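Local coordinates for protein fibrillarin-like rRNA/tRNA 2'-O-methyltransferase (Methanocaldococcus jannaschii, PDB 1G8S) that probably methylates ribose 2'-hydroxyls in rRNA and tRNA, using S-adenosylmethionine as methyl donor at sites selected by a guide RNA, at residues A[53-58]-A[214-219]; A[79-84]-A[147-152]; A[154-159]-A[180-185]. All blocks are in the same frame, centred on the assembly; numbering follows the deposited sequence.

Interaction 1: residues A[53-58]-A[214-219]. With MET (methionine), chain B.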
loop_
_atom_site.group_PDB
_atom_site.type_symbol
_atom_site.label_atom_id
_atom_site.label_comp_id
_atom_site.label_asym_id
_atom_site.label_seq_id
_atom_site.Cartn_x
_atom_site.Cartn_y
_atom_site.Cartn_z
ATOM N N ASN A 53 1.417 1.676 21.110
ATOM C CA ASN A 53 0.873 3.028 21.202
ATOM C C ASN A 53 1.344 4.013 20.130
ATOM O O ASN A 53 2.514 4.396 20.099
ATOM C CB ASN A 53 1.191 3.582 22.595
ATOM C CG ASN A 53 0.314 4.757 22.984
ATOM O OD1 ASN A 53 0.222 5.105 24.160
ATOM N ND2 ASN A 53 -0.331 5.377 22.003
ATOM N N PRO A 54 0.428 4.454 19.251
ATOM C CA PRO A 54 0.767 5.400 18.180
ATOM C C PRO A 54 1.190 6.770 18.704
ATOM O O PRO A 54 1.805 7.557 17.979
ATOM C CB PRO A 54 -0.517 5.464 17.349
ATOM C CG PRO A 54 -1.592 5.208 18.377
ATOM C CD PRO A 54 -1.002 4.090 19.197
ATOM N N ASN A 55 0.844 7.060 19.954
ATOM C CA ASN A 55 1.212 8.334 20.565
ATOM C C ASN A 55 2.669 8.296 21.001
ATOM O O ASN A 55 3.275 9.343 21.251
ATOM C CB ASN A 55 0.330 8.623 21.784
ATOM C CG ASN A 55 -1.094 8.958 21.405
ATOM O OD1 ASN A 55 -1.357 9.987 20.782
ATOM N ND2 ASN A 55 -2.026 8.087 21.777
ATOM N N LYS A 56 3.234 7.095 21.083
ATOM C CA LYS A 56 4.619 6.933 21.517
ATOM C C LYS A 56 5.544 6.308 20.481
ATOM O O LYS A 56 6.745 6.171 20.716
ATOM C CB LYS A 56 4.668 6.097 22.798
ATOM C CG LYS A 56 3.892 6.699 23.952
ATOM C CD LYS A 56 4.122 5.920 25.236
ATOM C CE LYS A 56 3.387 6.561 26.404
ATOM N NZ LYS A 56 3.713 5.899 27.699
ATOM N N SER A 57 4.989 5.915 19.339
ATOM C CA SER A 57 5.777 5.298 18.282
ATOM C C SER A 57 5.273 5.758 16.919
ATOM O O SER A 57 4.123 5.489 16.539
ATOM C CB SER A 57 5.686 3.772 18.378
ATOM O OG SER A 57 6.295 3.148 17.266
ATOM N N LYS A 58 6.128 6.455 16.180
ATOM C CA LYS A 58 5.744 6.952 14.870
ATOM C C LYS A 58 5.391 5.832 13.901
ATOM O O LYS A 58 4.602 6.046 12.985
ATOM C CB LYS A 58 6.862 7.810 14.271
ATOM C CG LYS A 58 7.172 9.042 15.102
ATOM C CD LYS A 58 8.257 9.892 14.463
ATOM C CE LYS A 58 8.808 10.885 15.474
ATOM N NZ LYS A 58 9.450 10.171 16.621
ATOM N N GLU A 214 -0.613 12.642 11.563
ATOM C CA GLU A 214 -1.349 13.501 12.479
ATOM C C GLU A 214 -2.569 12.649 12.840
ATOM O O GLU A 214 -2.962 11.772 12.068
ATOM C CB GLU A 214 -1.786 14.799 11.785
ATOM C CG GLU A 214 -2.788 14.639 10.640
ATOM C CD GLU A 214 -4.197 14.304 11.113
ATOM O OE1 GLU A 214 -4.636 14.867 12.138
ATOM O OE2 GLU A 214 -4.871 13.485 10.451
ATOM N N PRO A 215 -3.180 12.883 14.009
ATOM C CA PRO A 215 -2.830 13.880 15.022
ATOM C C PRO A 215 -1.762 13.419 16.013
ATOM O O PRO A 215 -1.447 14.133 16.963
ATOM C CB PRO A 215 -4.164 14.128 15.707
ATOM C CG PRO A 215 -4.730 12.738 15.761
ATOM C CD PRO A 215 -4.434 12.193 14.374
ATOM N N PHE A 216 -1.210 12.230 15.804
ATOM C CA PHE A 216 -0.197 11.715 16.718
ATOM C C PHE A 216 1.069 12.568 16.680
ATOM O O PHE A 216 1.757 12.723 17.693
ATOM C CB PHE A 216 0.114 10.260 16.381
ATOM C CG PHE A 216 -1.106 9.378 16.374
ATOM C CD1 PHE A 216 -1.652 8.934 15.176
ATOM C CD2 PHE A 216 -1.721 9.019 17.568
ATOM C CE1 PHE A 216 -2.804 8.137 15.167
ATOM C CE2 PHE A 216 -2.873 8.224 17.574
ATOM C CZ PHE A 216 -3.412 7.784 16.369
ATOM N N GLU A 217 1.364 13.118 15.507
ATOM C CA GLU A 217 2.525 13.985 15.309
ATOM C C GLU A 217 2.123 15.070 14.315
ATOM O O GLU A 217 1.567 14.773 13.256
ATOM C CB GLU A 217 3.713 13.205 14.734
ATOM C CG GLU A 217 4.264 12.094 15.615
ATOM C CD GLU A 217 4.682 12.576 16.987
ATOM O OE1 GLU A 217 5.292 13.663 17.082
ATOM O OE2 GLU A 217 4.409 11.859 17.974
ATOM N N LYS A 218 2.399 16.324 14.653
ATOM C CA LYS A 218 2.058 17.433 13.772
ATOM C C LYS A 218 3.112 17.622 12.687
ATOM O O LYS A 218 4.312 17.685 12.966
ATOM C CB LYS A 218 1.901 18.726 14.578
ATOM C CG LYS A 218 0.619 18.802 15.405
ATOM C CD LYS A 218 0.518 17.675 16.429
ATOM C CE LYS A 218 1.649 17.735 17.446
ATOM N NZ LYS A 218 1.644 19.016 18.205
ATOM N N ASP A 219 2.650 17.711 11.446
ATOM C CA ASP A 219 3.526 17.894 10.296
ATOM C C ASP A 219 4.687 16.902 10.231
ATOM O O ASP A 219 5.857 17.280 10.094
ATOM C CB ASP A 219 4.032 19.340 10.253
ATOM C CG ASP A 219 2.906 20.337 10.037
ATOM O OD1 ASP A 219 2.163 20.190 9.041
ATOM O OD2 ASP A 219 2.752 21.265 10.860
HETATM N N MET B . 11.003 7.884 18.585
HETATM C CA MET B . 11.063 7.048 19.815
HETATM C C MET B . 10.815 5.590 19.459
HETATM O O MET B . 9.984 5.355 18.562
HETATM C CB MET B . 10.009 7.512 20.817
HETATM C CG MET B . 10.206 6.939 22.200
HETATM S SD MET B . 11.885 7.263 22.743
HETATM C CE MET B . 11.893 9.063 22.732
HETATM O OXT MET B . 11.447 4.710 20.078
HETATM O O HOH W 1 3.988 9.160 17.477
HETATM O O HOH W 2 3.182 11.840 20.349
#

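Interaction 2: residues A[79-84]-A[147-152]. With MET (methionine), chain B.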
loop_
_atom_site.group_PDB
_atom_site.type_symbol
_atom_site.label_atom_id
_atom_site.label_comp_id
_atom_site.label_asym_id
_atom_site.label_seq_id
_atom_site.Cartn_x
_atom_site.Cartn_y
_atom_site.Cartn_z
ATOM N N LEU A 79 18.115 -1.840 9.861
ATOM C CA LEU A 79 19.064 -0.831 10.336
ATOM C C LEU A 79 18.172 0.283 10.882
ATOM O O LEU A 79 17.434 0.932 10.130
ATOM C CB LEU A 79 19.923 -0.315 9.181
ATOM C CG LEU A 79 20.868 0.828 9.573
ATOM C CD1 LEU A 79 21.844 0.353 10.648
ATOM C CD2 LEU A 79 21.601 1.302 8.336
ATOM N N TYR A 80 18.222 0.481 12.195
ATOM C CA TYR A 80 17.411 1.482 12.875
ATOM C C TYR A 80 18.239 2.728 13.187
ATOM O O TYR A 80 19.212 2.654 13.941
ATOM C CB TYR A 80 16.855 0.892 14.185
ATOM C CG TYR A 80 15.807 1.737 14.850
ATOM C CD1 TYR A 80 14.448 1.406 14.747
ATOM C CD2 TYR A 80 16.147 2.895 15.558
ATOM C CE1 TYR A 80 13.468 2.200 15.327
ATOM C CE2 TYR A 80 15.163 3.700 16.140
ATOM C CZ TYR A 80 13.823 3.343 16.016
ATOM O OH TYR A 80 12.842 4.134 16.566
ATOM N N LEU A 81 17.835 3.862 12.621
ATOM C CA LEU A 81 18.534 5.131 12.823
ATOM C C LEU A 81 17.654 6.144 13.540
ATOM O O LEU A 81 16.562 6.468 13.078
ATOM C CB LEU A 81 18.961 5.716 11.472
ATOM C CG LEU A 81 19.715 4.794 10.516
ATOM C CD1 LEU A 81 19.963 5.520 9.182
ATOM C CD2 LEU A 81 21.026 4.344 11.172
ATOM N N GLY A 82 18.130 6.663 14.668
ATOM C CA GLY A 82 17.358 7.660 15.382
ATOM C C GLY A 82 17.300 7.473 16.883
ATOM O O GLY A 82 17.286 6.345 17.378
ATOM N N ALA A 83 17.258 8.593 17.600
ATOM C CA ALA A 83 17.200 8.588 19.054
ATOM C C ALA A 83 15.985 7.795 19.503
ATOM O O ALA A 83 14.897 7.940 18.944
ATOM C CB ALA A 83 17.111 10.020 19.582
ATOM N N SER A 84 16.175 6.955 20.510
ATOM C CA SER A 84 15.076 6.143 21.026
ATOM C C SER A 84 15.377 5.636 22.420
ATOM O O SER A 84 16.512 5.266 22.725
ATOM C CB SER A 84 14.821 4.946 20.107
ATOM O OG SER A 84 13.879 4.050 20.687
ATOM N N ILE A 147 15.717 -0.163 6.217
ATOM C CA ILE A 147 16.334 0.879 7.023
ATOM C C ILE A 147 15.144 1.679 7.528
ATOM O O ILE A 147 14.275 2.081 6.736
ATOM C CB ILE A 147 17.247 1.825 6.209
ATOM C CG1 ILE A 147 18.495 1.076 5.731
ATOM C CG2 ILE A 147 17.643 3.029 7.085
ATOM C CD1 ILE A 147 19.370 1.884 4.776
ATOM N N TYR A 148 15.086 1.875 8.839
ATOM C CA TYR A 148 14.028 2.648 9.468
ATOM C C TYR A 148 14.735 3.858 10.055
ATOM O O TYR A 148 15.629 3.693 10.883
ATOM C CB TYR A 148 13.370 1.865 10.608
ATOM C CG TYR A 148 12.295 2.651 11.317
ATOM C CD1 TYR A 148 10.991 2.697 10.813
ATOM C CD2 TYR A 148 12.588 3.413 12.447
ATOM C CE1 TYR A 148 10.014 3.486 11.412
ATOM C CE2 TYR A 148 11.618 4.208 13.061
ATOM C CZ TYR A 148 10.329 4.241 12.534
ATOM O OH TYR A 148 9.378 5.036 13.113
ATOM N N GLU A 149 14.321 5.055 9.653
ATOM C CA GLU A 149 14.952 6.276 10.153
ATOM C C GLU A 149 13.994 7.278 10.791
ATOM O O GLU A 149 12.953 7.624 10.226
ATOM C CB GLU A 149 15.708 6.952 9.011
ATOM C CG GLU A 149 16.332 8.284 9.403
ATOM C CD GLU A 149 17.201 8.867 8.310
ATOM O OE1 GLU A 149 17.399 10.107 8.318
ATOM O OE2 GLU A 149 17.696 8.096 7.463
ATOM N N ASP A 150 14.368 7.753 11.975
ATOM C CA ASP A 150 13.594 8.735 12.726
ATOM C C ASP A 150 14.625 9.722 13.271
ATOM O O ASP A 150 14.986 9.673 14.447
ATOM C CB ASP A 150 12.855 8.056 13.881
ATOM C CG ASP A 150 12.019 9.022 14.701
ATOM O OD1 ASP A 150 11.839 10.185 14.287
ATOM O OD2 ASP A 150 11.526 8.610 15.769
ATOM N N VAL A 151 15.094 10.596 12.388
ATOM C CA VAL A 151 16.120 11.591 12.721
ATOM C C VAL A 151 15.627 12.975 12.315
ATOM O O VAL A 151 15.545 13.294 11.124
ATOM C CB VAL A 151 17.433 11.274 11.969
ATOM C CG1 VAL A 151 18.468 12.365 12.234
ATOM C CG2 VAL A 151 17.961 9.913 12.393
ATOM N N ALA A 152 15.310 13.799 13.307
ATOM C CA ALA A 152 14.798 15.139 13.051
ATOM C C ALA A 152 15.925 16.127 12.786
ATOM O O ALA A 152 16.257 16.961 13.637
ATOM C CB ALA A 152 13.948 15.605 14.225
HETATM N N MET B . 11.003 7.884 18.585
HETATM C CA MET B . 11.063 7.048 19.815
HETATM C C MET B . 10.815 5.590 19.459
HETATM O O MET B . 9.984 5.355 18.562
HETATM C CB MET B . 10.009 7.512 20.817
HETATM C CG MET B . 10.206 6.939 22.200
HETATM S SD MET B . 11.885 7.263 22.743
HETATM C CE MET B . 11.893 9.063 22.732
HETATM O OXT MET B . 11.447 4.710 20.078
HETATM O O HOH W 3 13.439 6.790 17.041
HETATM O O HOH W 4 14.206 10.510 17.322
#

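Interaction 3: residues A[154-159]-A[180-185]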
loop_
_atom_site.group_PDB
_atom_site.type_symbol
_atom_site.label_atom_id
_atom_site.label_comp_id
_atom_site.label_asym_id
_atom_site.label_seq_id
_atom_site.Cartn_x
_atom_site.Cartn_y
_atom_site.Cartn_z
ATOM N N PRO A 154 17.940 18.465 9.329
ATOM C CA PRO A 154 17.803 18.907 7.938
ATOM C C PRO A 154 18.461 17.984 6.907
ATOM O O PRO A 154 18.073 17.983 5.738
ATOM C CB PRO A 154 18.411 20.312 7.958
ATOM C CG PRO A 154 19.373 20.259 9.114
ATOM C CD PRO A 154 18.602 19.496 10.150
ATOM N N ASN A 155 19.443 17.194 7.334
ATOM C CA ASN A 155 20.127 16.279 6.427
ATOM C C ASN A 155 19.640 14.829 6.563
ATOM O O ASN A 155 20.331 13.892 6.148
ATOM C CB ASN A 155 21.646 16.330 6.670
ATOM C CG ASN A 155 22.050 15.712 7.993
ATOM O OD1 ASN A 155 21.346 15.832 8.989
ATOM N ND2 ASN A 155 23.209 15.062 8.011
ATOM N N GLN A 156 18.450 14.635 7.127
ATOM C CA GLN A 156 17.951 13.268 7.303
ATOM C C GLN A 156 17.807 12.472 6.009
ATOM O O GLN A 156 18.095 11.278 5.991
ATOM C CB GLN A 156 16.626 13.268 8.070
ATOM C CG GLN A 156 15.541 14.137 7.473
ATOM C CD GLN A 156 14.359 14.241 8.406
ATOM O OE1 GLN A 156 13.646 13.255 8.630
ATOM N NE2 GLN A 156 14.153 15.421 8.980
ATOM N N ALA A 157 17.370 13.122 4.933
ATOM C CA ALA A 157 17.220 12.430 3.659
ATOM C C ALA A 157 18.582 11.946 3.169
ATOM O O ALA A 157 18.728 10.807 2.731
ATOM C CB ALA A 157 16.587 13.348 2.625
ATOM N N GLU A 158 19.579 12.822 3.248
ATOM C CA GLU A 158 20.933 12.485 2.822
ATOM C C GLU A 158 21.458 11.305 3.635
ATOM O O GLU A 158 22.152 10.438 3.110
ATOM C CB GLU A 158 21.855 13.694 3.012
ATOM C CG GLU A 158 23.305 13.444 2.629
ATOM C CD GLU A 158 24.238 14.538 3.128
ATOM O OE1 GLU A 158 23.996 15.724 2.817
ATOM O OE2 GLU A 158 25.217 14.209 3.833
ATOM N N ILE A 159 21.122 11.274 4.920
ATOM C CA ILE A 159 21.560 10.192 5.789
ATOM C C ILE A 159 20.958 8.858 5.347
ATOM O O ILE A 159 21.652 7.841 5.293
ATOM C CB ILE A 159 21.201 10.494 7.258
ATOM C CG1 ILE A 159 22.121 11.612 7.787
ATOM C CG2 ILE A 159 21.351 9.236 8.114
ATOM C CD1 ILE A 159 21.721 12.155 9.147
ATOM N N ALA A 180 8.694 17.930 9.156
ATOM C CA ALA A 180 8.885 19.068 8.262
ATOM C C ALA A 180 9.694 20.219 8.861
ATOM O O ALA A 180 10.611 20.724 8.219
ATOM C CB ALA A 180 7.537 19.599 7.787
ATOM N N ARG A 181 9.340 20.626 10.076
ATOM C CA ARG A 181 10.000 21.750 10.742
ATOM C C ARG A 181 11.471 21.543 11.080
ATOM O O ARG A 181 12.172 22.509 11.388
ATOM C CB ARG A 181 9.239 22.125 12.013
ATOM C CG ARG A 181 7.814 22.610 11.787
ATOM C CD ARG A 181 7.735 24.061 11.331
ATOM N NE ARG A 181 8.269 24.268 9.990
ATOM C CZ ARG A 181 7.653 24.970 9.042
ATOM N NH1 ARG A 181 6.476 25.533 9.281
ATOM N NH2 ARG A 181 8.213 25.108 7.850
ATOM N N SER A 182 11.945 20.301 11.034
ATOM C CA SER A 182 13.350 20.030 11.338
ATOM C C SER A 182 14.196 20.295 10.096
ATOM O O SER A 182 15.430 20.297 10.155
ATOM C CB SER A 182 13.542 18.577 11.811
ATOM O OG SER A 182 13.401 17.637 10.756
ATOM N N ILE A 183 13.517 20.520 8.975
ATOM C CA ILE A 183 14.159 20.789 7.690
ATOM C C ILE A 183 14.137 22.283 7.384
ATOM O O ILE A 183 15.142 22.856 6.957
ATOM C CB ILE A 183 13.417 20.098 6.519
ATOM C CG1 ILE A 183 13.259 18.598 6.787
ATOM C CG2 ILE A 183 14.166 20.341 5.216
ATOM C CD1 ILE A 183 14.545 17.832 6.840
ATOM N N ASP A 184 12.984 22.904 7.606
ATOM C CA ASP A 184 12.793 24.318 7.311
ATOM C C ASP A 184 11.694 24.875 8.221
ATOM O O ASP A 184 10.628 24.274 8.358
ATOM C CB ASP A 184 12.396 24.451 5.832
ATOM C CG ASP A 184 12.460 25.877 5.320
ATOM O OD1 ASP A 184 13.193 26.110 4.336
ATOM O OD2 ASP A 184 11.778 26.757 5.883
ATOM N N VAL A 185 11.953 26.022 8.845
ATOM C CA VAL A 185 10.980 26.629 9.744
ATOM C C VAL A 185 10.117 27.695 9.068
ATOM O O VAL A 185 9.245 28.285 9.706
ATOM C CB VAL A 185 11.678 27.276 10.967
ATOM C CG1 VAL A 185 12.416 26.215 11.774
ATOM C CG2 VAL A 185 12.651 28.352 10.496
#

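Interaction 1: residues A[53-58]-A[214-219]
Asn-55 and Phe-216 bring two irregular loops together with their CA atoms 5.3 Å apart, while Lys-58 and Glu-217 meet more loosely further along. The main apolar joint is Pro-54 on Phe-216. With CG beside the backbone N and opposite the carbonyl carbon (chi1 -55°), the phenyl group reaches the opposing loop and receives the proline over one face. Pro-54 CB stands 3.7 Å from the centroid of the Phe-216 ring and 14° off its normal, a CH-pi contact. Pro-54 CG lies further out, 3.4 Å from Phe-216 CE2. Asn-55 comes from another direction: its CG sits at the ring edge, in plane, 3.9 Å from Phe-216 CD2. Helix 58-64 packs on both Pro-54 and Phe-216 through Ala-61 and Ile-64.

The polar half of the joint runs through water. One molecule, 2.8 Å from both Pro-54 O and Glu-217 OE2, donates to each. A second water lies 2.7 Å from Asn-55 O and from Glu-217 OE2 and can donate to them, though it has more acceptors in reach than protons. The carboxylate oxygen is thus connected through water, not directly, to the carbonyls of Pro-54 and probably Asn-55. Lys-58 lies alongside Glu-217 through its methylenes, but its ammonium turns elsewhere: NZ remains 5.4 Å from Glu-217 OE1. The bend at the last torsion of Lys-58 directs NZ into a salt bridge with Asp-150, placing it 3.4 Å from the amino N of the bound methionine.

Segment 214-219 links the antiparallel strands 205-212 and 220-227 that close the sheet of a class I methyltransferase; here their connection meets the loop leading from the N-terminal antiparallel sheet to helix 58-64, at the border of the predicted S-adenosylmethionine site.

Interaction 2: residues A[79-84]-A[147-152]
Tyr-80 (chi1 -169°) and Tyr-148 (chi1 178°) both carry CG trans to the backbone nitrogen, which sends the two phenols off the same face of the sheet, side by side. Their planes, 27° apart, are slid so far that the rings barely overlap; Tyr-80 CE1 approaches Tyr-148 CD2 to 3.2 Å. On the other face, Leu-81 CD1 packs 4.0 Å from Ile-147 CG2. Between the two faces, the backbones of the parallel strands are joined by Tyr-148 N to Leu-79 O, Leu-81 N to Tyr-148 O and Asp-150 N to Leu-81 O, all nearly straight. Past the ladder comes Gly-82, where a beta carbon would strike Asp-150 O. Tyr-80 OH donates to a water 2.8 Å away, which in turn donates to Ala-83 O and Asp-150 OD2 and accepts from the amino N of the bound methionine. With only an alanine at Tyr-80, this water would probably lose its phenol donor and Tyr-148 its neighbouring ring. Asp-150 OD2, also paired with Lys-58, lies 3.0 Å from that amino N, and Ser-84 OG donates to methionine OXT at 2.6 Å. A ligand site at the carboxyl ends of adjacent parallel strands is characteristic of the Rossmann-like methyltransferase fold.

Interaction 3: residues A[154-159]-A[180-185]
Ser-182 and Ile-183 meet Pro-154 and Gln-156 at one end of a beta-alpha-beta crossover, in which strand 144-149 leads through helix 156-167 to the neighbouring parallel strand 172-179. The turn leaving the second strand therefore comes back against the start of the connecting helix. Ala-180 begins this turn by offering its carbonyl O to two backbone donors, Ile-183 N at 3.0 Å and Asp-184 N. Arg-181 follows and turns its side chain to its own segment. Ser-182 makes the first crossing contacts. Its carbonyl O lies 3.3 Å from Pro-154 CD; the neighbouring proline nitrogen has no hydrogen to offer it. Its hydroxyl is hydrogen-bonded to Lys-179 O, and Gln-156 NE2 stands 2.9 Å from Ser-182 OG. That amide nitrogen is fixed by Gln-153 O, so the buried glutamine end has a backbone partner on its own side. Ile-183 supplies the apolar part: with both side-chain torsions near -60° (chi1 -54°, chi2 -65°), CD1 is carried to 3.6 Å from Pro-154 CA. The same methyl lies 3.2 Å from Gln-156 NE2, and the two side chains cross at about a right angle. Asp-184 then closes the turn. Arg-181 grips its carbonyl O side-on with two nitrogens: NE at 2.9 Å uses a lone pair in the carbonyl plane, whereas NH2 at 2.6 Å approaches from above it. Finally Val-185 C lies over one face of the Arg-181 guanidinium, 3.4 Å above its plane and displaced toward the rim.

How the interactions relate
Interaction 1 spans the longest stretch of chain, and the other two fall between its segments, interaction 2 closing before interaction 3 opens. Their centres lie about 15 Å (1 to 2), 13 Å (2 to 3) and 18 Å (1 to 3) apart. Strand 144-149 leads from interaction 2 into helix 156-167 of interaction 3, whose 180-185 turn leaves the next strand of the same mixed sheet. Interactions 1 and 2 both touch the bound methionine and share the Lys-58 to Asp-150 salt bridge; interactions 1 and 3 meet through a probable hydrogen bond between Ala-180 N and Asp-219 O. Interactions 1 and 2 border the predicted cofactor site, while interaction 3 lies further out.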